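Local coordinates for protein SnoK (PDB 5EPA) that binds iron and 2-oxoglutarate and acts as a non-heme iron carbocyclase in the biosynthesis of nogalamycin, at residues Q83-Q86 against L91-L94; R113-D118 against D253-R258; D193-P196 against W200-R203. All blocks are in the same frame, centred on the assembly; numbering follows the deposited sequence.

Contact 1. Residues Q83-Q86 against L91-L94; sequences QAWQ and LRSL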
ATOM      1  N   GLN A  83       1.181 -10.999  -3.167  1.00 23.76           N
ATOM      2  CA  GLN A  83      -0.047 -11.587  -3.747  1.00 24.31           C
ATOM      3  C   GLN A  83      -0.860 -12.297  -2.670  1.00 24.18           C
ATOM      4  O   GLN A  83      -1.430 -13.370  -2.884  1.00 24.53           O
ATOM      5  CB  GLN A  83       0.287 -12.572  -4.860  1.00 25.32           C
ATOM      6  CG  GLN A  83       0.747 -11.918  -6.154  1.00 26.29           C
ATOM      7  CD  GLN A  83       2.120 -11.286  -6.041  1.00 26.80           C
ATOM      8  OE1 GLN A  83       2.279 -10.077  -6.245  1.00 28.82           O
ATOM      9  NE2 GLN A  83       3.119 -12.085  -5.713  1.00 26.84           N
ATOM     10  N   ALA A  84      -0.886 -11.685  -1.510  1.00 23.05           N
ATOM     11  CA  ALA A  84      -1.330 -12.352  -0.310  1.00 23.18           C
ATOM     12  C   ALA A  84      -2.782 -12.744  -0.348  1.00 23.51           C
ATOM     13  O   ALA A  84      -3.142 -13.810   0.145  1.00 24.09           O
ATOM     14  CB  ALA A  84      -1.066 -11.461   0.935  1.00 23.04           C
ATOM     15  N   TRP A  85      -3.622 -11.889  -0.923  1.00 23.12           N
ATOM     16  CA  TRP A  85      -5.052 -12.134  -0.933  1.00 23.57           C
ATOM     17  C   TRP A  85      -5.409 -13.389  -1.706  1.00 24.36           C
ATOM     18  O   TRP A  85      -6.445 -13.974  -1.479  1.00 24.74           O
ATOM     19  CB  TRP A  85      -5.829 -10.962  -1.492  1.00 23.27           C
ATOM     20  CG  TRP A  85      -5.777 -10.848  -2.974  1.00 23.53           C
ATOM     21  CD1 TRP A  85      -4.875 -10.141  -3.709  1.00 23.04           C
ATOM     22  CD2 TRP A  85      -6.715 -11.400  -3.909  1.00 24.37           C
ATOM     23  NE1 TRP A  85      -5.147 -10.264  -5.051  1.00 23.48           N
ATOM     24  CE2 TRP A  85      -6.285 -11.010  -5.200  1.00 24.16           C
ATOM     25  CE3 TRP A  85      -7.854 -12.240  -3.786  1.00 25.26           C
ATOM     26  CZ2 TRP A  85      -6.946 -11.406  -6.344  1.00 25.03           C
ATOM     27  CZ3 TRP A  85      -8.526 -12.621  -4.929  1.00 25.84           C
ATOM     28  CH2 TRP A  85      -8.071 -12.219  -6.202  1.00 26.19           C
ATOM     29  N   GLN A  86      -4.543 -13.787  -2.634  1.00 25.12           N
ATOM     30  CA  GLN A  86      -4.798 -14.964  -3.495  1.00 26.16           C
ATOM     31  C   GLN A  86      -4.539 -16.216  -2.723  1.00 27.33           C
ATOM     32  O   GLN A  86      -4.861 -17.302  -3.191  1.00 28.73           O
ATOM     33  CB  GLN A  86      -3.868 -14.969  -4.705  1.00 26.50           C
ATOM     34  CG  GLN A  86      -4.059 -13.829  -5.676  1.00 26.98           C
ATOM     35  CD  GLN A  86      -2.990 -13.760  -6.762  1.00 28.47           C
ATOM     36  OE1 GLN A  86      -2.285 -14.744  -7.036  1.00 30.43           O
ATOM     37  NE2 GLN A  86      -2.863 -12.596  -7.400  1.00 28.75           N
ATOM     38  N   LEU A  91      -9.459 -13.914   2.199  1.00 29.67           N
ATOM     39  CA  LEU A  91      -8.858 -12.589   1.945  1.00 28.31           C
ATOM     40  C   LEU A  91      -9.422 -11.891   0.720  1.00 28.34           C
ATOM     41  O   LEU A  91      -9.181 -10.704   0.510  1.00 26.16           O
ATOM     42  CB  LEU A  91      -7.341 -12.670   1.872  1.00 26.81           C
ATOM     43  CG  LEU A  91      -6.718 -13.011   3.213  1.00 26.30           C
ATOM     44  CD1 LEU A  91      -5.222 -13.127   3.077  1.00 25.22           C
ATOM     45  CD2 LEU A  91      -7.079 -12.002   4.293  1.00 26.00           C
ATOM     46  N   ARG A  92     -10.150 -12.625  -0.111  1.00 29.17           N
ATOM     47  CA  ARG A  92     -10.841 -12.001  -1.224  1.00 29.91           C
ATOM     48  C   ARG A  92     -11.794 -10.954  -0.684  1.00 29.49           C
ATOM     49  O   ARG A  92     -12.004  -9.931  -1.317  1.00 28.40           O
ATOM     50  CB  ARG A  92     -11.623 -13.068  -2.053  1.00 31.35           C
ATOM     51  CG  ARG A  92     -12.459 -12.521  -3.214  1.00 32.66           C
ATOM     52  CD  ARG A  92     -13.217 -13.678  -3.921  1.00 35.10           C
ATOM     53  NE  ARG A  92     -12.244 -14.521  -4.589  1.00 35.54           N
ATOM     54  CZ  ARG A  92     -11.784 -14.301  -5.814  1.00 36.24           C
ATOM     55  NH1 ARG A  92     -12.283 -13.314  -6.567  1.00 36.09           N
ATOM     56  NH2 ARG A  92     -10.844 -15.107  -6.316  1.00 36.56           N
ATOM     57  N   SER A  93     -12.412 -11.265   0.446  1.00 30.07           N
ATOM     58  CA  SER A  93     -13.425 -10.392   1.026  1.00 31.14           C
ATOM     59  C   SER A  93     -12.775  -9.209   1.755  1.00 30.25           C
ATOM     60  O   SER A  93     -13.456  -8.336   2.185  1.00 30.69           O
ATOM     61  CB  SER A  93     -14.360 -11.185   1.961  1.00 32.80           C
ATOM     62  OG  SER A  93     -13.623 -11.654   3.085  1.00 33.16           O
ATOM     63  N   LEU A  94     -11.453  -9.211   1.855  1.00 29.19           N
ATOM     64  CA  LEU A  94     -10.711  -8.073   2.319  1.00 29.05           C
ATOM     65  C   LEU A  94     -10.418  -7.116   1.177  1.00 28.48           C
ATOM     66  O   LEU A  94     -10.732  -5.946   1.278  1.00 29.15           O
ATOM     67  CB  LEU A  94      -9.385  -8.489   2.977  1.00 29.13           C
ATOM     68  CG  LEU A  94      -8.542  -7.388   3.577  1.00 29.42           C
ATOM     69  CD1 LEU A  94      -9.291  -6.629   4.664  1.00 30.57           C
ATOM     70  CD2 LEU A  94      -7.264  -7.948   4.162  1.00 29.64           C
TER

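Contact 2. Residues R113-D118 against D253-R258; sequences RVYSSD and DGHLSR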
ATOM      1  N   ARG A 113      -9.057  -1.981 -10.523  1.00 26.21           N
ATOM      2  CA  ARG A 113      -8.935  -3.419 -10.326  1.00 25.95           C
ATOM      3  C   ARG A 113      -7.995  -3.656  -9.166  1.00 25.11           C
ATOM      4  O   ARG A 113      -7.129  -2.854  -8.897  1.00 23.84           O
ATOM      5  CB  ARG A 113      -8.320  -4.116 -11.547  1.00 26.16           C
ATOM      6  CG  ARG A 113      -9.208  -4.280 -12.762  1.00 27.08           C
ATOM      7  CD  ARG A 113      -8.404  -4.817 -13.932  1.00 27.33           C
ATOM      8  NE  ARG A 113      -9.232  -4.890 -15.123  1.00 28.57           N
ATOM      9  CZ  ARG A 113     -10.112  -5.862 -15.375  1.00 29.74           C
ATOM     10  NH1 ARG A 113     -10.313  -6.858 -14.492  1.00 29.12           N
ATOM     11  NH2 ARG A 113     -10.821  -5.835 -16.502  1.00 30.91           N
ATOM     12  N   VAL A 114      -8.128  -4.818  -8.533  1.00 25.47           N
ATOM     13  CA  VAL A 114      -7.104  -5.261  -7.569  1.00 24.70           C
ATOM     14  C   VAL A 114      -5.846  -5.742  -8.316  1.00 24.07           C
ATOM     15  O   VAL A 114      -5.928  -6.635  -9.151  1.00 24.52           O
ATOM     16  CB  VAL A 114      -7.609  -6.400  -6.695  1.00 25.32           C
ATOM     17  CG1 VAL A 114      -6.537  -6.819  -5.704  1.00 24.74           C
ATOM     18  CG2 VAL A 114      -8.849  -5.974  -5.939  1.00 26.09           C
ATOM     19  N   TYR A 115      -4.713  -5.099  -8.046  1.00 23.20           N
ATOM     20  CA  TYR A 115      -3.431  -5.488  -8.610  1.00 23.10           C
ATOM     21  C   TYR A 115      -2.816  -6.581  -7.766  1.00 22.93           C
ATOM     22  O   TYR A 115      -2.351  -7.590  -8.285  1.00 23.02           O
ATOM     23  CB  TYR A 115      -2.412  -4.323  -8.731  1.00 22.99           C
ATOM     24  CG  TYR A 115      -1.007  -4.844  -8.964  1.00 23.05           C
ATOM     25  CD1 TYR A 115      -0.688  -5.510 -10.110  1.00 23.93           C
ATOM     26  CD2 TYR A 115      -0.040  -4.761  -7.998  1.00 23.11           C
ATOM     27  CE1 TYR A 115       0.573  -6.049 -10.328  1.00 23.80           C
ATOM     28  CE2 TYR A 115       1.239  -5.280  -8.211  1.00 23.28           C
ATOM     29  CZ  TYR A 115       1.517  -5.953  -9.394  1.00 23.78           C
ATOM     30  OH  TYR A 115       2.775  -6.511  -9.594  1.00 24.89           O
ATOM     31  N   SER A 116      -2.775  -6.356  -6.466  1.00 22.87           N
ATOM     32  CA  SER A 116      -2.116  -7.274  -5.547  1.00 22.87           C
ATOM     33  C   SER A 116      -2.417  -6.843  -4.132  1.00 23.52           C
ATOM     34  O   SER A 116      -3.037  -5.789  -3.892  1.00 23.58           O
ATOM     35  CB  SER A 116      -0.599  -7.265  -5.742  1.00 22.55           C
ATOM     36  OG  SER A 116       0.005  -8.341  -5.064  1.00 22.17           O
ATOM     37  N   SER A 117      -1.974  -7.662  -3.187  1.00 24.37           N
ATOM     38  CA  SER A 117      -1.932  -7.239  -1.802  1.00 25.13           C
ATOM     39  C   SER A 117      -0.729  -7.836  -1.120  1.00 26.44           C
ATOM     40  O   SER A 117      -0.175  -8.848  -1.593  1.00 27.67           O
ATOM     41  CB  SER A 117      -3.233  -7.606  -1.080  1.00 25.75           C
ATOM     42  OG  SER A 117      -3.268  -8.947  -0.637  1.00 24.17           O
ATOM     43  N   ASP A 118      -0.364  -7.249   0.007  1.00 26.20           N
ATOM     44  CA  ASP A 118       0.736  -7.761   0.788  1.00 28.52           C
ATOM     45  C   ASP A 118       0.396  -7.796   2.265  1.00 27.01           C
ATOM     46  O   ASP A 118      -0.214  -6.864   2.789  1.00 26.64           O
ATOM     47  CB  ASP A 118       1.960  -6.869   0.663  1.00 31.08           C
ATOM     48  CG  ASP A 118       2.603  -6.952  -0.693  1.00 36.22           C
ATOM     49  OD1 ASP A 118       2.084  -6.324  -1.633  1.00 41.19           O
ATOM     50  OD2 ASP A 118       3.651  -7.624  -0.822  1.00 39.57           O
ATOM     51  N   ASP A 253       8.346  -8.268 -10.833  1.00 29.18           N
ATOM     52  CA  ASP A 253       7.422  -8.826 -11.824  1.00 27.97           C
ATOM     53  C   ASP A 253       7.501 -10.330 -11.969  1.00 28.49           C
ATOM     54  O   ASP A 253       6.895 -10.911 -12.889  1.00 28.69           O
ATOM     55  CB  ASP A 253       7.605  -8.133 -13.179  1.00 27.80           C
ATOM     56  CG  ASP A 253       8.851  -8.552 -13.911  1.00 28.03           C
ATOM     57  OD1 ASP A 253       9.690  -9.295 -13.354  1.00 27.90           O
ATOM     58  OD2 ASP A 253       9.025  -8.112 -15.074  1.00 27.92           O
ATOM     59  N   GLY A 254       8.192 -10.979 -11.038  1.00 29.14           N
ATOM     60  CA  GLY A 254       8.428 -12.437 -11.122  1.00 30.99           C
ATOM     61  C   GLY A 254       7.178 -13.286 -11.263  1.00 31.08           C
ATOM     62  O   GLY A 254       7.157 -14.297 -11.978  1.00 34.85           O
ATOM     63  N   HIS A 255       6.129 -12.860 -10.595  1.00 30.40           N
ATOM     64  CA  HIS A 255       4.831 -13.556 -10.639  1.00 30.96           C
ATOM     65  C   HIS A 255       3.997 -13.277 -11.900  1.00 30.70           C
ATOM     66  O   HIS A 255       2.881 -13.733 -12.018  1.00 30.45           O
ATOM     67  CB  HIS A 255       4.031 -13.118  -9.415  1.00 30.54           C
ATOM     68  CG  HIS A 255       3.639 -11.679  -9.440  1.00 30.19           C
ATOM     69  ND1 HIS A 255       4.524 -10.652  -9.194  1.00 30.98           N
ATOM     70  CD2 HIS A 255       2.450 -11.092  -9.704  1.00 30.72           C
ATOM     71  CE1 HIS A 255       3.893  -9.496  -9.280  1.00 29.73           C
ATOM     72  NE2 HIS A 255       2.630  -9.735  -9.582  1.00 30.78           N
ATOM     73  N   LEU A 256       4.536 -12.492 -12.827  1.00 31.33           N
ATOM     74  CA  LEU A 256       3.832 -12.127 -14.071  1.00 31.52           C
ATOM     75  C   LEU A 256       4.482 -12.751 -15.300  1.00 32.66           C
ATOM     76  O   LEU A 256       4.279 -12.296 -16.412  1.00 33.48           O
ATOM     77  CB  LEU A 256       3.805 -10.598 -14.229  1.00 31.51           C
ATOM     78  CG  LEU A 256       3.105  -9.807 -13.116  1.00 29.88           C
ATOM     79  CD1 LEU A 256       3.229  -8.337 -13.372  1.00 29.84           C
ATOM     80  CD2 LEU A 256       1.631 -10.170 -12.992  1.00 30.46           C
ATOM     81  N   SER A 257       5.201 -13.848 -15.112  1.00 33.49           N
ATOM     82  CA  SER A 257       5.865 -14.536 -16.212  1.00 35.74           C
ATOM     83  C   SER A 257       4.939 -14.961 -17.347  1.00 37.66           C
ATOM     84  O   SER A 257       5.374 -15.070 -18.491  1.00 39.06           O
ATOM     85  CB  SER A 257       6.585 -15.785 -15.700  1.00 36.69           C
ATOM     86  OG  SER A 257       5.659 -16.646 -15.058  1.00 36.22           O
ATOM     87  N   ARG A 258       3.676 -15.213 -17.044  1.00 38.94           N
ATOM     88  CA  ARG A 258       2.726 -15.674 -18.088  1.00 42.21           C
ATOM     89  C   ARG A 258       2.343 -14.535 -19.033  1.00 40.99           C
ATOM     90  O   ARG A 258       1.787 -14.769 -20.077  1.00 42.64           O
ATOM     91  CB  ARG A 258       1.472 -16.334 -17.466  1.00 44.38           C
ATOM     92  CG  ARG A 258       0.604 -15.353 -16.670  1.00 49.55           C
ATOM     93  CD  ARG A 258      -0.234 -15.981 -15.553  1.00 51.92           C
ATOM     94  NE  ARG A 258      -1.031 -14.973 -14.815  1.00 54.56           N
ATOM     95  CZ  ARG A 258      -0.547 -14.125 -13.899  1.00 58.08           C
ATOM     96  NH1 ARG A 258       0.752 -14.135 -13.585  1.00 61.24           N
ATOM     97  NH2 ARG A 258      -1.354 -13.254 -13.291  1.00 57.61           N
TER
HETATM   98  O   HOH W   1       0.049  -9.384  -8.785  1.00 33.59           O

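Contact 3. Residues D193-P196 against W200-R203; sequences DVWP and WQPR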
ATOM      1  N   ASP A 193      18.290  13.052  -4.945  1.00 36.75           N
ATOM      2  CA  ASP A 193      18.906  13.233  -6.294  1.00 38.89           C
ATOM      3  C   ASP A 193      17.844  13.330  -7.398  1.00 37.76           C
ATOM      4  O   ASP A 193      17.945  14.131  -8.296  1.00 37.99           O
ATOM      5  CB  ASP A 193      19.877  12.098  -6.602  1.00 40.28           C
ATOM      6  CG  ASP A 193      21.138  12.142  -5.720  1.00 43.25           C
ATOM      7  OD1 ASP A 193      21.648  13.239  -5.416  1.00 45.28           O
ATOM      8  OD2 ASP A 193      21.629  11.080  -5.303  1.00 46.29           O
ATOM      9  N   VAL A 194      16.789  12.524  -7.253  1.00 36.18           N
ATOM     10  CA  VAL A 194      15.621  12.577  -8.126  1.00 34.88           C
ATOM     11  C   VAL A 194      14.800  13.861  -7.937  1.00 34.05           C
ATOM     12  O   VAL A 194      14.443  14.530  -8.895  1.00 34.96           O
ATOM     13  CB  VAL A 194      14.680  11.422  -7.810  1.00 34.64           C
ATOM     14  CG1 VAL A 194      13.438  11.519  -8.672  1.00 35.42           C
ATOM     15  CG2 VAL A 194      15.354  10.065  -8.012  1.00 34.37           C
ATOM     16  N   TRP A 195      14.493  14.177  -6.682  1.00 32.33           N
ATOM     17  CA  TRP A 195      13.677  15.332  -6.289  1.00 31.79           C
ATOM     18  C   TRP A 195      14.455  16.280  -5.359  1.00 32.32           C
ATOM     19  O   TRP A 195      14.406  16.126  -4.167  1.00 31.05           O
ATOM     20  CB  TRP A 195      12.440  14.825  -5.559  1.00 30.42           C
ATOM     21  CG  TRP A 195      11.407  15.847  -5.240  1.00 30.56           C
ATOM     22  CD1 TRP A 195      11.273  17.082  -5.792  1.00 31.79           C
ATOM     23  CD2 TRP A 195      10.351  15.713  -4.301  1.00 29.70           C
ATOM     24  NE1 TRP A 195      10.192  17.717  -5.266  1.00 31.65           N
ATOM     25  CE2 TRP A 195       9.607  16.902  -4.342  1.00 30.15           C
ATOM     26  CE3 TRP A 195       9.960  14.702  -3.416  1.00 28.76           C
ATOM     27  CZ2 TRP A 195       8.484  17.111  -3.558  1.00 29.69           C
ATOM     28  CZ3 TRP A 195       8.844  14.908  -2.628  1.00 28.08           C
ATOM     29  CH2 TRP A 195       8.124  16.119  -2.699  1.00 28.69           C
ATOM     30  N   PRO A 196      15.210  17.225  -5.921  1.00 33.70           N
ATOM     31  CA  PRO A 196      16.125  18.030  -5.089  1.00 35.02           C
ATOM     32  C   PRO A 196      15.483  18.713  -3.891  1.00 34.77           C
ATOM     33  O   PRO A 196      16.127  18.892  -2.863  1.00 34.85           O
ATOM     34  CB  PRO A 196      16.646  19.075  -6.062  1.00 36.46           C
ATOM     35  CG  PRO A 196      16.607  18.371  -7.375  1.00 36.26           C
ATOM     36  CD  PRO A 196      15.390  17.490  -7.350  1.00 34.51           C
ATOM     37  N   TRP A 200      13.355  19.508   1.956  1.00 32.92           N
ATOM     38  CA  TRP A 200      12.688  20.704   2.479  1.00 33.98           C
ATOM     39  C   TRP A 200      11.168  20.577   2.504  1.00 32.95           C
ATOM     40  O   TRP A 200      10.455  21.512   2.884  1.00 32.81           O
ATOM     41  CB  TRP A 200      13.128  21.926   1.667  1.00 35.92           C
ATOM     42  CG  TRP A 200      14.595  21.908   1.519  1.00 37.43           C
ATOM     43  CD1 TRP A 200      15.299  21.790   0.366  1.00 38.20           C
ATOM     44  CD2 TRP A 200      15.553  21.897   2.574  1.00 39.31           C
ATOM     45  NE1 TRP A 200      16.620  21.686   0.630  1.00 39.86           N
ATOM     46  CE2 TRP A 200      16.815  21.763   1.982  1.00 40.65           C
ATOM     47  CE3 TRP A 200      15.470  21.991   3.971  1.00 40.25           C
ATOM     48  CZ2 TRP A 200      18.004  21.754   2.733  1.00 42.42           C
ATOM     49  CZ3 TRP A 200      16.635  21.953   4.717  1.00 41.66           C
ATOM     50  CH2 TRP A 200      17.892  21.851   4.098  1.00 42.71           C
ATOM     51  N   GLN A 201      10.674  19.392   2.162  1.00 31.78           N
ATOM     52  CA  GLN A 201       9.240  19.115   2.239  1.00 31.21           C
ATOM     53  C   GLN A 201       8.835  18.639   3.630  1.00 30.29           C
ATOM     54  O   GLN A 201       9.551  17.908   4.275  1.00 29.59           O
ATOM     55  CB  GLN A 201       8.842  18.032   1.249  1.00 30.57           C
ATOM     56  CG  GLN A 201       9.132  18.391  -0.187  1.00 32.01           C
ATOM     57  CD  GLN A 201       8.294  19.554  -0.666  1.00 33.01           C
ATOM     58  OE1 GLN A 201       7.082  19.498  -0.623  1.00 33.74           O
ATOM     59  NE2 GLN A 201       8.940  20.608  -1.111  1.00 34.40           N
ATOM     60  N   PRO A 202       7.654  19.036   4.071  1.00 30.54           N
ATOM     61  CA  PRO A 202       7.123  18.502   5.292  1.00 30.43           C
ATOM     62  C   PRO A 202       6.814  16.992   5.201  1.00 29.99           C
ATOM     63  O   PRO A 202       6.506  16.504   4.149  1.00 28.62           O
ATOM     64  CB  PRO A 202       5.819  19.288   5.501  1.00 30.74           C
ATOM     65  CG  PRO A 202       5.549  20.040   4.256  1.00 31.06           C
ATOM     66  CD  PRO A 202       6.780  20.046   3.437  1.00 31.25           C
ATOM     67  N   ARG A 203       6.834  16.334   6.350  1.00 31.08           N
ATOM     68  CA  ARG A 203       6.655  14.893   6.502  1.00 32.29           C
ATOM     69  C   ARG A 203       5.605  14.641   7.606  1.00 30.80           C
ATOM     70  O   ARG A 203       5.802  15.056   8.744  1.00 30.44           O
ATOM     71  CB  ARG A 203       8.006  14.322   6.924  1.00 35.17           C
ATOM     72  CG  ARG A 203       8.230  12.881   6.697  1.00 39.27           C
ATOM     73  CD  ARG A 203       9.486  12.358   7.438  1.00 43.41           C
ATOM     74  NE  ARG A 203      10.677  12.861   6.750  1.00 47.75           N
ATOM     75  CZ  ARG A 203      11.929  12.476   7.018  1.00 48.83           C
ATOM     76  NH1 ARG A 203      12.172  11.574   7.976  1.00 44.92           N
ATOM     77  NH2 ARG A 203      12.933  13.006   6.307  1.00 49.80           N
TER

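Contact 1. Residues Q83-Q86 against L91-L94
Trp85 and Leu91 supply the apolar part of this contact. The backbones come close, with the CA atoms of these two residues 4.8 Å apart. Leu91 leaves its backbone toward the other segment and sets CB 3.7 Å from Trp85 CA, while the two CB atoms lie 4.1 Å apart. Farther along the leucine, CD1 rests 3.7 Å from Ala84 O. The leucine thus lies against the backbone of the short 3-10 turn and against the root of the tryptophan, not against the indole itself.

The second kind of interaction joins the indole to Arg92. Here an edge meets a flat face: Trp85 CZ3 stands over one face of the guanidinium, 3.7 Å from Arg92 NH2, and the two planes are 83° apart. Because the guanidinium sits at the rim of the ring, near its plane, and not above it, the geometry is not that of a cation-pi stack. Arg92 gets there by a kink; its chain runs out extended and then turns at chi3 (-68°), which brings the charged end back to the benzo edge. Gln86 CG, from the same segment as the indole, lies over the rim of one indole face.

No hydrogen bond crosses between the segments. Each makes a local backbone turn, Gln86 N to Gln83 O at 3.2 Å and, weakly, Leu94 N to Leu91 O at 3.0 Å.

This is structural packing away from the annotated sites, closing the loop between strand 76-81 and helix 92-95. Leu91 packs on Ala56 and Cys57 of helix 47-64, whereas Trp85 touches Val114 of strand 112-122 and Ala84 bonds to Ser117 through the backbone. The pair bridges the two, Leu91 facing the long helix and the turn facing the sheet.

Contact 2. Residues R113-D118 against D253-R258
The imidazole of His255 has Leu256 CG, from its own segment, over one face, 3.5 Å above the plane, and receives the phenol of Tyr115 at its edge. Tyr115 OH lies near the imidazole plane, 3.2 Å from both His255 CE1 and His255 NE2. Seen from the phenol, NE2 approaches obliquely. One face of the tyrosine ring carries a water, 3.7 Å above the plane and displaced toward the rim.

That water makes a polar bridge, weak on the histidine side. It donates to the backbone Tyr115 O at 3.0 Å and accepts a weak hydrogen bond from the N-H of His255 NE2 at 2.7 Å, tying the imidazole to the strand's main chain. The backbones stay far apart, with the nearest CA atoms, those of Tyr115 and Leu256, separated by 11.3 Å; the tyrosine spans most of the gap. Its CG stands anti to the backbone N (chi1 165°), which carries OH out to the histidine and to the side of Leu256 CD1. Within 253-258, Leu256 N bonds to Asp253 O, and Arg258 NH1 reaches back to His255 O at 2.7 Å, a weak bond by its bent angle of 123°.

Tyr115 and Ser116 both face Val239 in a classic beta bulge between strands 112-122 and 233-242, at the residue that sends out the phenol. The Tyr115 side chain, about 9 Å from that of the iron ligand Asp135, also touches Met241 and Pro140. The contact therefore lays the irregular segment after strand 246-247 against an inner strand of the large antiparallel sheet, between 233-242 and 76-81, consistent with the double-stranded beta-helix (cupin) core of the PhyH family.

Contact 3. Residues D193-P196 against W200-R203
Trp195 and Gln201 form a van der Waals contact in the peripheral turn that links helix 191-194 to strand 204-206, with its centre about 21 Å from the centre of the chain. No hydrogen bond runs between the segments, and the evidence is carbon packing: Trp195 CH2 is 3.5 Å from Gln201 CG, and Trp195 CZ2 is 3.8 Å from Gln201 CD. The far corner of the benzo ring thus meets the bend of the glutamine chain, and the two side chains cross at about a right angle. Ring and amide planes are 35° apart, so the amide leans against the indole without stacking flat on it.

With Gln201 CG beside the backbone N and anti to the carbonyl carbon, the bend at chi2 (-66°) brings the amide carbon in beside CG against the indole. Its NE2 is turned to a weak hydrogen bond with Asp197 OD2, in the link between the segments. In Trp195, the first residue to leave helical geometry, CG stands anti to the backbone N (chi1 -172°), which carries the ring across to the chain beyond the turn. A looser approach, Pro196 O to Trp200 CD1 at 4.4 Å, lies nearby.

An alanine at Gln201 would remove CG and the amide, which is likely to leave a gap beside the benzo corner of Trp195 and Asp197 without its weak amide partner.

Trp195 also packs on loops, touching Ser170 and Asp177 and making a cation-pi contact with Arg173, while Gln201 meets Val167. The turn hence packs on the loop following strand 164-166 and leads into strand 204-206, an outermost strand of the four-stranded sheet.

Overall arrangement
Contacts 1 and 2 adjoin in the buried part of the fold, whereas contact 3 lies at the periphery, its nearest atoms about 24 Å from contact 1 and about 20 Å from contact 2. Both of the first two involve strand 112-122, which supplies one side of contact 2 and pairs with the turn of contact 1: Ala84 N probably bonds to Ser117 O, and Gln83 OE1 to Ser116 OG. Contact 3 is nested in sequence within the loop closed by contact 2. Chemistry follows place: apolar packing and an indole edge against a guanidinium face in contact 1, a phenol, an imidazole and a bridging water in contact 2, and packing of a glutamine chain on an indole corner in contact 3.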